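Local coordinates for Low molecular weight phosphotyrosine phosphatase family protein (Streptococcus pyogenes, PDB 5GOT) that probably hydrolyses phosphate esters of tyrosine in proteins, as a bacterial member of the low molecular weight protein tyrosine phosphatase family, at residues M17-F20 against V21-I25; T119-F122 against E123-Y126; T72-D75 against F76-D80. All blocks are in the same frame, centred on the assembly; numbering follows the deposited sequence.

Interaction 1 (M17-F20 against V21-I25)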
# COMPACT_ATOMS: atom_id res chain seq x y z
N MET A 17 4.50 3.51 -2.39
CA MET A 17 3.83 4.37 -3.36
C MET A 17 2.33 4.40 -3.09
O MET A 17 1.71 5.47 -3.09
CB MET A 17 4.10 3.90 -4.79
CG MET A 17 3.74 4.96 -5.83
SD MET A 17 3.84 4.35 -7.51
CE MET A 17 5.61 4.06 -7.62
N ALA A 18 1.73 3.24 -2.79
CA ALA A 18 0.30 3.19 -2.51
C ALA A 18 -0.03 3.97 -1.25
O ALA A 18 -1.01 4.73 -1.23
CB ALA A 18 -0.17 1.73 -2.38
N GLU A 19 0.79 3.83 -0.20
CA GLU A 19 0.59 4.56 1.04
C GLU A 19 0.41 6.05 0.78
O GLU A 19 -0.61 6.65 1.14
CB GLU A 19 1.76 4.34 2.01
CG GLU A 19 1.72 5.25 3.23
CD GLU A 19 2.83 5.00 4.25
OE1 GLU A 19 3.62 4.04 4.10
OE2 GLU A 19 2.91 5.77 5.22
N PHE A 20 1.38 6.65 0.09
CA PHE A 20 1.36 8.10 -0.03
C PHE A 20 0.41 8.58 -1.13
O PHE A 20 -0.15 9.67 -1.01
CB PHE A 20 2.79 8.62 -0.20
CG PHE A 20 3.63 8.35 1.02
CD1 PHE A 20 3.37 9.02 2.21
CD2 PHE A 20 4.63 7.39 1.01
CE1 PHE A 20 4.11 8.74 3.37
CE2 PHE A 20 5.39 7.12 2.15
CZ PHE A 20 5.12 7.80 3.34
N VAL A 21 0.19 7.78 -2.18
CA VAL A 21 -0.87 8.13 -3.12
C VAL A 21 -2.23 8.07 -2.43
O VAL A 21 -3.05 8.99 -2.55
CB VAL A 21 -0.82 7.23 -4.37
CG1 VAL A 21 -2.02 7.50 -5.27
CG2 VAL A 21 0.48 7.47 -5.15
N MET A 22 -2.48 7.00 -1.66
CA MET A 22 -3.75 6.93 -0.93
C MET A 22 -3.88 8.08 0.05
O MET A 22 -4.96 8.68 0.18
CB MET A 22 -3.86 5.59 -0.19
CG MET A 22 -5.27 5.29 0.31
SD MET A 22 -6.32 4.83 -1.05
CE MET A 22 -7.95 4.85 -0.26
N LYS A 23 -2.79 8.43 0.74
CA LYS A 23 -2.83 9.54 1.68
C LYS A 23 -3.12 10.86 0.98
O LYS A 23 -3.62 11.79 1.63
CB LYS A 23 -1.52 9.63 2.45
CG LYS A 23 -1.36 8.56 3.51
CD LYS A 23 -0.07 8.77 4.28
CE LYS A 23 -0.07 8.01 5.60
NZ LYS A 23 1.31 7.77 6.08
N SER A 24 -2.85 10.96 -0.32
CA SER A 24 -3.12 12.20 -1.03
C SER A 24 -4.58 12.35 -1.43
O SER A 24 -4.96 13.44 -1.87
CB SER A 24 -2.22 12.30 -2.27
OG SER A 24 -2.74 11.56 -3.37
N ILE A 25 -5.39 11.31 -1.30
CA ILE A 25 -6.78 11.37 -1.74
C ILE A 25 -7.78 11.17 -0.61
O ILE A 25 -8.98 11.26 -0.84
CB ILE A 25 -7.07 10.37 -2.89
CG1 ILE A 25 -6.86 8.93 -2.44
CG2 ILE A 25 -6.21 10.69 -4.11
CD1 ILE A 25 -7.48 7.91 -3.40
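Glu19 and Lys23, one helical turn apart, run side by side off helix 14-23 and close a salt bridge at their ends, Glu19 OE2 to Lys23 NZ at 2.7 Å. Both chains are extended beyond CG, but they leave the backbone differently: in Glu19 CG stands opposite the backbone N (chi1 171°), whereas in Lys23 it stands opposite the carbonyl carbon (chi1 -75°). This pairing lets the lysine climb over the preceding turn, its CG passing 3.1 Å from Glu19 O. The ammonium group meets the anti lone pair of OE2, while Glu19 OE1 is taken by Ser35 OG of strand 31-37, which leaves the carboxylate held at both oxygens.

Phe20 lies alongside the same lysine. Its CE1 is 4.0 Å from Lys23 NZ, an oblique approach, and one face of the ring carries Glu19 CD near its rim, 3.7 Å above the plane. Round the helix, Met17 and Val21 point the same way with a looser apolar touch, Met17 CG to Val21 CG2 at 4.2 Å. The methionine then bends at its last torsion, turning its end away toward helices 49-57 and 122-140.

Along the backbone the i to i+4 bonds continue, Met22 N to Ala18 O being 2.7 Å. Further on, Ser24 OG turns back onto Val21 O at 2.7 Å, in the carbonyl plane on a lone pair. This is an i to i+4 salt bridge on the crossover helix of a beta-alpha-beta unit, strand 2-8, helix 14-23, strand 31-37, in the parallel sheet fold of the low molecular weight phosphatases.

Interaction 2 (T119-F122 against E123-Y126)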
# COMPACT_ATOMS: atom_id res chain seq x y z
N THR A 119 10.37 -4.35 -13.97
CA THR A 119 10.08 -3.57 -15.16
C THR A 119 10.83 -2.25 -15.19
O THR A 119 11.04 -1.69 -16.27
CB THR A 119 8.58 -3.25 -15.26
OG1 THR A 119 8.26 -2.28 -14.26
CG2 THR A 119 7.73 -4.51 -15.07
N ASN A 120 11.19 -1.73 -14.01
CA ASN A 120 11.76 -0.39 -13.85
C ASN A 120 10.87 0.69 -14.47
O ASN A 120 11.34 1.78 -14.78
CB ASN A 120 13.18 -0.31 -14.43
CG ASN A 120 13.90 0.92 -13.97
OD1 ASN A 120 13.87 1.24 -12.79
ND2 ASN A 120 14.52 1.64 -14.89
N ASP A 121 9.58 0.41 -14.65
CA ASP A 121 8.65 1.39 -15.21
C ASP A 121 7.78 1.94 -14.08
O ASP A 121 6.65 1.50 -13.86
CB ASP A 121 7.82 0.75 -16.31
CG ASP A 121 6.99 1.75 -17.05
OD1 ASP A 121 6.83 2.89 -16.57
OD2 ASP A 121 6.49 1.39 -18.13
N PHE A 122 8.31 2.93 -13.36
CA PHE A 122 7.58 3.48 -12.23
C PHE A 122 6.42 4.37 -12.66
O PHE A 122 5.54 4.65 -11.85
CB PHE A 122 8.53 4.24 -11.31
CG PHE A 122 9.46 3.34 -10.56
CD1 PHE A 122 10.61 2.86 -11.16
CD2 PHE A 122 9.17 2.94 -9.26
CE1 PHE A 122 11.47 2.02 -10.47
CE2 PHE A 122 10.02 2.09 -8.57
CZ PHE A 122 11.17 1.63 -9.18
N GLU A 123 6.41 4.82 -13.91
CA GLU A 123 5.26 5.53 -14.45
C GLU A 123 4.05 4.61 -14.56
O GLU A 123 2.95 4.96 -14.12
CB GLU A 123 5.60 6.13 -15.81
CG GLU A 123 4.40 6.64 -16.59
CD GLU A 123 3.77 7.87 -15.97
OE1 GLU A 123 4.40 8.49 -15.10
OE2 GLU A 123 2.63 8.21 -16.36
N GLU A 124 4.24 3.43 -15.16
CA GLU A 124 3.18 2.42 -15.19
C GLU A 124 2.70 2.10 -13.78
O GLU A 124 1.49 1.99 -13.53
CB GLU A 124 3.67 1.14 -15.88
CG GLU A 124 2.62 -0.01 -15.88
CD GLU A 124 3.08 -1.27 -16.63
OE1 GLU A 124 4.23 -1.74 -16.43
OE2 GLU A 124 2.28 -1.80 -17.44
N THR A 125 3.65 1.93 -12.85
CA THR A 125 3.30 1.65 -11.46
C THR A 125 2.43 2.76 -10.88
O THR A 125 1.40 2.50 -10.24
CB THR A 125 4.57 1.50 -10.61
OG1 THR A 125 5.43 0.50 -11.18
CG2 THR A 125 4.22 1.10 -9.17
N TYR A 126 2.84 4.01 -11.10
CA TYR A 126 2.09 5.12 -10.55
C TYR A 126 0.66 5.13 -11.09
O TYR A 126 -0.30 5.26 -10.32
CB TYR A 126 2.79 6.44 -10.85
CG TYR A 126 1.93 7.63 -10.47
CD1 TYR A 126 1.81 8.02 -9.15
CD2 TYR A 126 1.23 8.33 -11.44
CE1 TYR A 126 1.00 9.08 -8.80
CE2 TYR A 126 0.42 9.41 -11.09
CZ TYR A 126 0.32 9.77 -9.77
OH TYR A 126 -0.47 10.83 -9.42
O HOH W 1 5.80 -1.42 -14.21
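Asp121 faces Glu124 and Thr125 across the first turn of helix 122-140, and the residues before it set up the approach. Thr119, at the end of helix 116-119, makes an ST turn: its OG1 accepts from Asp121 N at 3.0 Å, nearly straight at 166°. The same hydroxyl donates to a water that in turn donates to Asp121 O and Glu124 OE1, tying the turn to the new helix. Asn120 leaves helical geometry with a positive phi, ending helix 116-119.

Asp121 is the N-cap. With CG swung opposite its backbone N (chi1 -172°), the carboxylate reaches forward, and OD1 receives Glu124 N at 3.0 Å along an almost linear N-H. The amide comes from well above the carboxylate plane. Beyond it, CG of Asp121 rests 3.6 Å from Glu124 CB, the two side chains crossing at about a right angle. Besides the water, Asp121 O takes two bonds from Thr125: the backbone N lies in the carbonyl plane at 3.2 Å, and OG1 comes from above that plane at 3.1 Å. The threonine hydroxyl stands beside its own backbone N (chi1 -55°), which brings it back over this carbonyl.

Phe122 starts the helix, and its O accepts from Tyr126 N at 2.9 Å. Its ring meets that of His48 and packs on Thr51 and Ile54 of helix 49-57.

Asp121 OD2 and Glu124 OE1 approach to 4.2 Å, a like-charge pair that might raise the proton affinity of either acid. Against this, the capping N-H and the helix dipole would favour a negative Asp121, and the bridging water gives Glu124 OE1 a hydrogen-bond donor.

Interaction 3 (T72-D75 against F76-D80)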
# COMPACT_ATOMS: atom_id res chain seq x y z
N THR A 72 4.19 -7.06 11.39
CA THR A 72 4.33 -7.75 12.67
C THR A 72 2.99 -8.34 13.11
O THR A 72 1.93 -7.99 12.60
CB THR A 72 4.85 -6.81 13.77
OG1 THR A 72 3.88 -5.79 14.04
CG2 THR A 72 6.19 -6.16 13.36
N ILE A 73 3.07 -9.22 14.12
CA ILE A 73 1.85 -9.77 14.70
C ILE A 73 0.95 -8.65 15.20
O ILE A 73 -0.28 -8.71 15.04
CB ILE A 73 2.19 -10.76 15.84
CG1 ILE A 73 2.89 -12.00 15.28
CG2 ILE A 73 0.93 -11.16 16.60
CD1 ILE A 73 3.24 -13.03 16.35
N THR A 74 1.54 -7.61 15.78
CA THR A 74 0.73 -6.46 16.19
C THR A 74 -0.04 -5.89 15.02
O THR A 74 -1.22 -5.53 15.15
CB THR A 74 1.62 -5.37 16.80
OG1 THR A 74 2.69 -5.97 17.54
CG2 THR A 74 0.78 -4.50 17.71
N ASP A 75 0.61 -5.80 13.86
CA ASP A 75 -0.02 -5.22 12.68
C ASP A 75 -1.21 -6.04 12.23
O ASP A 75 -2.27 -5.49 11.89
CB ASP A 75 0.99 -5.10 11.55
CG ASP A 75 2.14 -4.19 11.89
OD1 ASP A 75 1.90 -3.17 12.58
OD2 ASP A 75 3.28 -4.48 11.45
N PHE A 76 -1.05 -7.37 12.16
CA PHE A 76 -2.16 -8.22 11.75
C PHE A 76 -3.37 -8.04 12.66
O PHE A 76 -4.51 -8.20 12.20
CB PHE A 76 -1.75 -9.69 11.73
CG PHE A 76 -0.95 -10.09 10.53
CD1 PHE A 76 -1.58 -10.36 9.31
CD2 PHE A 76 0.42 -10.25 10.61
CE1 PHE A 76 -0.84 -10.76 8.20
CE2 PHE A 76 1.16 -10.64 9.51
CZ PHE A 76 0.53 -10.90 8.30
N ASN A 77 -3.15 -7.72 13.94
CA ASN A 77 -4.25 -7.50 14.87
C ASN A 77 -4.85 -6.10 14.73
O ASN A 77 -6.06 -5.93 14.88
CB ASN A 77 -3.78 -7.70 16.32
CG ASN A 77 -3.78 -9.16 16.73
OD1 ASN A 77 -4.79 -9.68 17.20
ND2 ASN A 77 -2.64 -9.83 16.54
N THR A 78 -4.00 -5.11 14.47
CA THR A 78 -4.43 -3.71 14.48
C THR A 78 -5.09 -3.29 13.17
O THR A 78 -6.10 -2.56 13.20
CB THR A 78 -3.23 -2.82 14.77
OG1 THR A 78 -2.51 -3.33 15.90
CG2 THR A 78 -3.69 -1.39 15.06
N PHE A 79 -4.54 -3.67 12.02
CA PHE A 79 -5.07 -3.15 10.77
C PHE A 79 -6.38 -3.82 10.40
O PHE A 79 -6.60 -5.00 10.67
CB PHE A 79 -4.04 -3.31 9.64
CG PHE A 79 -2.90 -2.33 9.73
CD1 PHE A 79 -3.07 -1.00 9.35
CD2 PHE A 79 -1.67 -2.73 10.21
CE1 PHE A 79 -2.02 -0.09 9.45
CE2 PHE A 79 -0.61 -1.82 10.33
CZ PHE A 79 -0.80 -0.50 9.94
N ASP A 80 -7.29 -3.03 9.82
CA ASP A 80 -8.55 -3.56 9.32
C ASP A 80 -8.40 -4.18 7.94
O ASP A 80 -9.08 -5.17 7.63
CB ASP A 80 -9.59 -2.45 9.28
CG ASP A 80 -9.84 -1.84 10.65
OD1 ASP A 80 -9.93 -2.61 11.63
OD2 ASP A 80 -9.93 -0.60 10.73
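The short helix 73-78 is a little under two turns of i to i+4 bonding, from Phe76 N on Thr72 O to a nearly linear Phe79 N on Asp75 O (2.9 Å, 176°). A capping box opens it: Thr72 OG1 accepts from Asp75 N at 3.3 Å, and Asp75 OD2 in turn accepts from Thr72 N at 2.7 Å. OD2 also pairs with Arg36 of strand 31-37, so one carboxylate oxygen both closes the box and ties the helix to the sheet.

On the outer side, two side chains fold back onto carbonyls that their own backbone N-H groups already use. Asn77 ND2 reaches Ile73 O at 3.0 Å, from the face opposite to Asn77 N and with the acceptor in its amide plane. Thr78 OG1, held beside its backbone N (chi1 -48°), drops onto Thr74 O at 2.7 Å from above the carbonyl plane.

Inward, Phe76 packs on Leu93 and Met96 of helix 87-96, while Phe79 lies against strands 2-8 and 31-37. The Phe79 ring also runs alongside Asp75: Asp75 CB sits in plane at the ring edge, 3.8 Å from Phe79 CD2, and Asp75 OD1 is 3.6 Å from Phe79 CE2.

Interactions 1 and 2 meet directly: the Met17 thioether packs on Phe122, Thr125 and Tyr126, and Val21 touches the Tyr126 ring, joining helices 14-23 and 122-140. Interaction 3 stands apart, nearest atoms about 9 Å from interaction 1 and about 20 Å from interaction 2, across the chain's centre from the latter. Interaction 1, mostly buried, has an apolar side against neighbouring helices and a salt bridge whose lysine is exposed. Partly buried interaction 2 lies at a helix start, while interaction 3, also partly buried, spans a whole short helix, cap included. Asp121 is itself the N-cap; in interaction 3 Thr72 is, and Asp75 completes the box. Interactions 1 and 3 both touch strand 31-37.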